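Local coordinates for protein S3-RNase (Pyrus pyrifolia, PDB 1IQQ) that cleaves RNA as a pistil ribonuclease of the T2 family and is responsible for gametophytic self-incompatibility in Japanese pear, at residues E61-I66 with T105-Y110; I66-V71 with L79-E84. One frame throughout, in Å; residues are numbered along the deposited sequence.

Contact 1. Residues E61-I66 with T105-Y110. With NAG (2-acetamido-2-deoxy-beta-D-glucopyranose), chain B.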
# COMPACT_ATOMS: atom_id res chain seq x y z
N GLU A 61 -15.21 -7.30 7.35
CA GLU A 61 -15.27 -5.86 7.23
C GLU A 61 -14.72 -5.11 8.42
O GLU A 61 -14.14 -4.03 8.28
CB GLU A 61 -16.71 -5.41 6.88
CG GLU A 61 -17.01 -5.81 5.41
CD GLU A 61 -18.46 -5.63 5.00
OE1 GLU A 61 -19.35 -5.41 5.91
OE2 GLU A 61 -18.68 -5.73 3.76
N HIS A 62 -14.89 -5.69 9.62
CA HIS A 62 -14.37 -5.04 10.82
C HIS A 62 -12.84 -5.00 10.77
O HIS A 62 -12.21 -4.05 11.21
CB HIS A 62 -14.83 -5.90 11.99
CG HIS A 62 -14.35 -5.44 13.32
ND1 HIS A 62 -13.27 -5.81 14.04
CD2 HIS A 62 -15.01 -4.49 14.06
CE1 HIS A 62 -13.27 -5.05 15.19
NE2 HIS A 62 -14.34 -4.27 15.19
N GLN A 63 -12.23 -6.05 10.25
CA GLN A 63 -10.75 -6.06 10.14
C GLN A 63 -10.33 -5.07 9.09
O GLN A 63 -9.36 -4.36 9.31
CB GLN A 63 -10.25 -7.43 9.76
CG GLN A 63 -10.48 -8.52 10.87
CD GLN A 63 -10.25 -9.90 10.28
OE1 GLN A 63 -9.14 -10.43 10.21
NE2 GLN A 63 -11.32 -10.48 9.80
N LEU A 64 -11.05 -5.01 7.98
CA LEU A 64 -10.69 -4.05 6.93
C LEU A 64 -10.90 -2.60 7.40
O LEU A 64 -10.22 -1.71 6.93
CB LEU A 64 -11.54 -4.28 5.68
CG LEU A 64 -11.28 -5.65 5.04
CD1 LEU A 64 -12.23 -5.85 3.83
CD2 LEU A 64 -9.84 -5.77 4.48
N GLU A 65 -11.85 -2.34 8.34
CA GLU A 65 -12.01 -0.98 8.86
C GLU A 65 -10.71 -0.50 9.51
O GLU A 65 -10.45 0.70 9.53
CB GLU A 65 -13.15 -0.95 9.93
CG GLU A 65 -14.52 -0.97 9.33
CD GLU A 65 -15.62 -1.11 10.38
OE1 GLU A 65 -16.79 -0.96 9.98
OE2 GLU A 65 -15.32 -1.41 11.58
N ILE A 66 -9.96 -1.45 10.06
CA ILE A 66 -8.69 -1.17 10.73
C ILE A 66 -7.48 -1.23 9.81
O ILE A 66 -6.61 -0.36 9.92
CB ILE A 66 -8.48 -2.14 11.94
CG1 ILE A 66 -9.59 -1.89 12.96
CG2 ILE A 66 -7.04 -1.98 12.59
CD1 ILE A 66 -9.68 -3.04 14.00
N THR A 105 -6.40 -12.41 2.06
CA THR A 105 -4.99 -12.47 1.66
C THR A 105 -4.27 -11.19 2.08
O THR A 105 -3.15 -11.23 2.58
CB THR A 105 -4.89 -12.63 0.17
OG1 THR A 105 -5.39 -13.95 -0.18
CG2 THR A 105 -3.40 -12.49 -0.28
N VAL A 106 -4.91 -10.02 1.88
CA VAL A 106 -4.29 -8.75 2.35
C VAL A 106 -4.08 -8.72 3.84
O VAL A 106 -3.05 -8.27 4.33
CB VAL A 106 -5.20 -7.58 1.92
CG1 VAL A 106 -4.80 -6.28 2.60
CG2 VAL A 106 -5.05 -7.40 0.38
N ILE A 107 -5.07 -9.20 4.60
CA ILE A 107 -4.96 -9.24 6.09
C ILE A 107 -3.82 -10.18 6.49
O ILE A 107 -3.00 -9.82 7.39
CB ILE A 107 -6.32 -9.72 6.68
CG1 ILE A 107 -7.41 -8.63 6.50
CG2 ILE A 107 -6.14 -10.14 8.19
CD1 ILE A 107 -8.89 -9.13 6.62
N LYS A 108 -3.72 -11.29 5.77
CA LYS A 108 -2.64 -12.27 6.02
C LYS A 108 -1.27 -11.62 5.78
O LYS A 108 -0.30 -11.83 6.54
CB LYS A 108 -2.78 -13.50 5.15
CG LYS A 108 -2.00 -14.67 5.73
CD LYS A 108 -2.44 -15.91 5.02
CE LYS A 108 -1.81 -15.93 3.68
NZ LYS A 108 -0.55 -16.67 3.87
N MET A 109 -1.17 -10.82 4.71
CA MET A 109 0.12 -10.16 4.46
C MET A 109 0.43 -9.13 5.55
O MET A 109 1.56 -9.09 6.10
CB MET A 109 0.07 -9.45 3.09
CG MET A 109 0.01 -10.45 1.94
SD MET A 109 -0.40 -9.54 0.42
CE MET A 109 -0.11 -10.89 -0.68
N TYR A 110 -0.54 -8.27 5.84
CA TYR A 110 -0.31 -7.20 6.78
C TYR A 110 -0.06 -7.66 8.22
O TYR A 110 0.81 -7.12 8.92
CB TYR A 110 -1.54 -6.25 6.74
CG TYR A 110 -1.37 -4.95 7.45
CD1 TYR A 110 -0.88 -3.82 6.78
CD2 TYR A 110 -1.76 -4.79 8.74
CE1 TYR A 110 -0.78 -2.59 7.37
CE2 TYR A 110 -1.68 -3.54 9.39
CZ TYR A 110 -1.19 -2.44 8.68
OH TYR A 110 -1.17 -1.22 9.31
C1 NAG B . 1.00 -1.52 12.59
C2 NAG B . -0.05 -1.92 13.67
C3 NAG B . -0.10 -0.78 14.70
C4 NAG B . 1.27 -0.51 15.32
C5 NAG B . 2.27 -0.25 14.18
C6 NAG B . 3.69 -0.09 14.60
C7 NAG B . -2.10 -3.18 13.29
C8 NAG B . -3.53 -3.17 12.82
N2 NAG B . -1.37 -2.07 13.08
O3 NAG B . -1.04 -1.18 15.72
O4 NAG B . 1.20 0.69 16.11
O5 NAG B . 2.24 -1.37 13.27
O6 NAG B . 4.17 -1.22 15.34
O7 NAG B . -1.64 -4.20 13.83
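Ile107, on helix 99-112, brings its CD1 methyl against both Gln63 and Leu64 of helix 58-67 and makes nearly all of a small helix-helix contact. Against Gln63 it meets the aliphatic root of the side chain, CD1 of Ile107 lying 3.8 Å from CB of Gln63. The second branch, CG2 of Ile107, reaches the amide end instead, 3.6 Å from Gln63 OE1. Leu64 meets Ile107 CD1 through one methyl, CD2, 4.1 Å away, and both side chains cross the isoleucine at about a right angle. With chi1 at -71°, CG1 lies anti to the carbonyl carbon and carries CD1 to Gln63 CB and Leu64, while CG2, anti to the backbone N, is left for Gln63 OE1. Behind this first shell, Gln63 NE2 hydrogen-bonds to Leu59 O within its own helix. One turn on, the acetyl methyl C8 of the glycan's NAG sits 3.7 Å from Ile66 CG2 and near the plane of the Tyr110 ring, at its edge; Tyr110 OH hydrogen-bonds to Phe30 O. Across 159 Å² the two helices meet by van der Waals contact, largely through Ile107, with the amide oxygen of Gln63 resting on a methyl.

Contact 2. Residues I66-V71 with L79-E84; sequences IIWPNV and LFWDKE
An aromatic cluster of Trp68, Phe80 and Trp81 joins the turn leaving helix 58-67 to helix 77-89, which carries the active-site residue Glu84. Trp68 is the first residue to depart from helical geometry, and its carbonyl oxygen receives the indole N-H of Trp81: NE1 to Trp68 O is 2.8 Å, with an N-H...O angle of 160°. The acceptor lies close to the Trp81 ring plane, a bond that would help fix the rotation of the indole, whose edge is directed at the face of Trp68 with planes 67° apart. Phe80 meets the Trp68 pyrrole obliquely, CE2 of Phe80 lying 3.6 Å from Trp68 CD1. Over the centre of one face of the Phe80 ring lies Asn70 CB, a CH-pi contact 3.8 Å from the centroid, while the Asn70 amide stacks at 28° to the ring. Asn70 OD1 is hydrogen-bonded to Phe72 N. Replacing Phe80 with an alanine would probably leave Asn70 CB without its ring and open a gap beside Trp68. Glu84, bent at chi2, lays its CG 3.6 Å from Trp68 CZ2. One water accepts from Trp68 NE1 at 3.1 Å and donates to Glu84 OE2 at 2.9 Å. Asn70, Phe80 and Glu84 probably bind the 3'-terminal ribonucleotide 3'-phosphate of RNA. The cluster thus includes a probable substrate-binding residue, Phe80, and its packing and water bridge to Glu84 are consistent with a part in placing the active-site carboxylate.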
# COMPACT_ATOMS: atom_id res chain seq x y z
N ILE A 66 -9.96 -1.45 10.06
CA ILE A 66 -8.69 -1.17 10.73
C ILE A 66 -7.48 -1.23 9.81
O ILE A 66 -6.61 -0.36 9.92
CB ILE A 66 -8.48 -2.14 11.94
CG1 ILE A 66 -9.59 -1.89 12.96
CG2 ILE A 66 -7.04 -1.98 12.59
CD1 ILE A 66 -9.68 -3.04 14.00
N ILE A 67 -7.48 -2.18 8.87
CA ILE A 67 -6.26 -2.44 8.07
C ILE A 67 -6.39 -1.77 6.72
O ILE A 67 -5.33 -1.43 6.11
CB ILE A 67 -6.09 -3.99 7.88
CG1 ILE A 67 -5.65 -4.60 9.21
CG2 ILE A 67 -5.04 -4.32 6.78
CD1 ILE A 67 -5.81 -6.10 9.20
N TRP A 68 -7.58 -1.54 6.25
CA TRP A 68 -7.78 -0.96 4.91
C TRP A 68 -8.93 0.06 4.89
O TRP A 68 -9.83 -0.01 4.09
CB TRP A 68 -8.08 -2.06 3.87
CG TRP A 68 -7.88 -1.65 2.42
CD1 TRP A 68 -7.79 -0.38 1.91
CD2 TRP A 68 -7.70 -2.55 1.32
NE1 TRP A 68 -7.55 -0.45 0.51
CE2 TRP A 68 -7.49 -1.77 0.15
CE3 TRP A 68 -7.69 -3.95 1.21
CZ2 TRP A 68 -7.28 -2.35 -1.10
CZ3 TRP A 68 -7.47 -4.56 -0.04
CH2 TRP A 68 -7.26 -3.74 -1.19
N PRO A 69 -8.86 1.06 5.80
CA PRO A 69 -9.95 2.08 5.76
C PRO A 69 -9.89 2.99 4.54
O PRO A 69 -8.85 3.20 3.95
CB PRO A 69 -9.66 2.92 7.02
CG PRO A 69 -8.10 2.80 7.15
CD PRO A 69 -7.90 1.33 6.89
N ASN A 70 -11.05 3.54 4.15
CA ASN A 70 -11.12 4.64 3.18
C ASN A 70 -10.87 5.82 4.14
O ASN A 70 -11.73 6.19 4.96
CB ASN A 70 -12.58 4.76 2.63
CG ASN A 70 -12.76 5.94 1.76
OD1 ASN A 70 -11.99 6.90 1.82
ND2 ASN A 70 -13.84 5.94 0.98
N VAL A 71 -9.65 6.36 4.09
CA VAL A 71 -9.26 7.42 4.99
C VAL A 71 -10.00 8.73 4.80
O VAL A 71 -10.02 9.55 5.73
CB VAL A 71 -7.72 7.68 4.87
CG1 VAL A 71 -6.98 6.43 5.26
CG2 VAL A 71 -7.36 8.10 3.48
N LEU A 79 -18.45 0.58 -0.64
CA LEU A 79 -18.35 0.78 -2.07
C LEU A 79 -16.87 0.87 -2.45
O LEU A 79 -16.49 0.42 -3.51
CB LEU A 79 -19.11 2.06 -2.51
CG LEU A 79 -19.10 2.28 -4.02
CD1 LEU A 79 -19.84 1.15 -4.76
CD2 LEU A 79 -19.72 3.63 -4.33
N PHE A 80 -16.06 1.44 -1.57
CA PHE A 80 -14.58 1.56 -1.76
C PHE A 80 -13.94 0.15 -1.85
O PHE A 80 -13.18 -0.15 -2.77
CB PHE A 80 -14.06 2.36 -0.56
CG PHE A 80 -12.56 2.33 -0.33
CD1 PHE A 80 -11.69 3.17 -1.04
CD2 PHE A 80 -12.03 1.52 0.70
CE1 PHE A 80 -10.31 3.19 -0.68
CE2 PHE A 80 -10.72 1.55 1.04
CZ PHE A 80 -9.83 2.38 0.36
N TRP A 81 -14.28 -0.75 -0.92
CA TRP A 81 -13.72 -2.10 -1.04
C TRP A 81 -14.27 -2.82 -2.30
O TRP A 81 -13.49 -3.60 -2.97
CB TRP A 81 -14.06 -2.90 0.19
CG TRP A 81 -13.38 -2.42 1.42
CD1 TRP A 81 -12.10 -1.91 1.51
CD2 TRP A 81 -13.95 -2.32 2.72
NE1 TRP A 81 -11.85 -1.49 2.80
CE2 TRP A 81 -12.97 -1.72 3.56
CE3 TRP A 81 -15.20 -2.68 3.26
CZ2 TRP A 81 -13.19 -1.46 4.91
CZ3 TRP A 81 -15.44 -2.42 4.62
CH2 TRP A 81 -14.42 -1.81 5.44
N ASP A 82 -15.56 -2.64 -2.62
CA ASP A 82 -16.10 -3.29 -3.79
C ASP A 82 -15.24 -2.91 -5.03
O ASP A 82 -14.98 -3.80 -5.88
CB ASP A 82 -17.53 -2.79 -4.03
CG ASP A 82 -18.55 -3.46 -3.14
OD1 ASP A 82 -18.27 -4.37 -2.37
OD2 ASP A 82 -19.71 -3.05 -3.27
N LYS A 83 -14.86 -1.64 -5.15
CA LYS A 83 -14.06 -1.20 -6.33
C LYS A 83 -12.64 -1.80 -6.32
O LYS A 83 -12.08 -2.02 -7.39
CB LYS A 83 -13.97 0.32 -6.44
CG LYS A 83 -15.36 1.04 -6.60
CD LYS A 83 -15.11 2.56 -6.70
CE LYS A 83 -16.36 3.37 -6.38
NZ LYS A 83 -16.35 3.93 -4.96
N GLU A 84 -12.05 -1.93 -5.14
CA GLU A 84 -10.70 -2.53 -5.09
C GLU A 84 -10.77 -3.95 -5.58
O GLU A 84 -9.87 -4.40 -6.31
CB GLU A 84 -10.16 -2.50 -3.64
CG GLU A 84 -9.98 -1.02 -3.11
CD GLU A 84 -8.96 -0.20 -3.87
OE1 GLU A 84 -8.03 -0.73 -4.57
OE2 GLU A 84 -9.09 1.05 -3.75
O HOH W 1 -7.44 1.90 -1.52

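Overall arrangement
Contacts 1 and 2 have centres 10 Å apart, on the same side of the molecule's centre. Both draw on helix 58-67 and share Ile66; their other partners, helices 99-112 and 77-89, are consecutive helices in the chain, in the reverse of that order. The short-range contact 2 is therefore nested inside the longer loop closed by contact 1. The two also touch directly: Leu64 CB lies 3.4 Å from Trp81 CZ2, and Val106 CG2 lies 3.8 Å from Trp68 CZ3. Phe103 meets both tryptophans from helix 99-112. Three helices are thereby packed into one unit, with the glycan near contact 1 and the catalytic helix in contact 2.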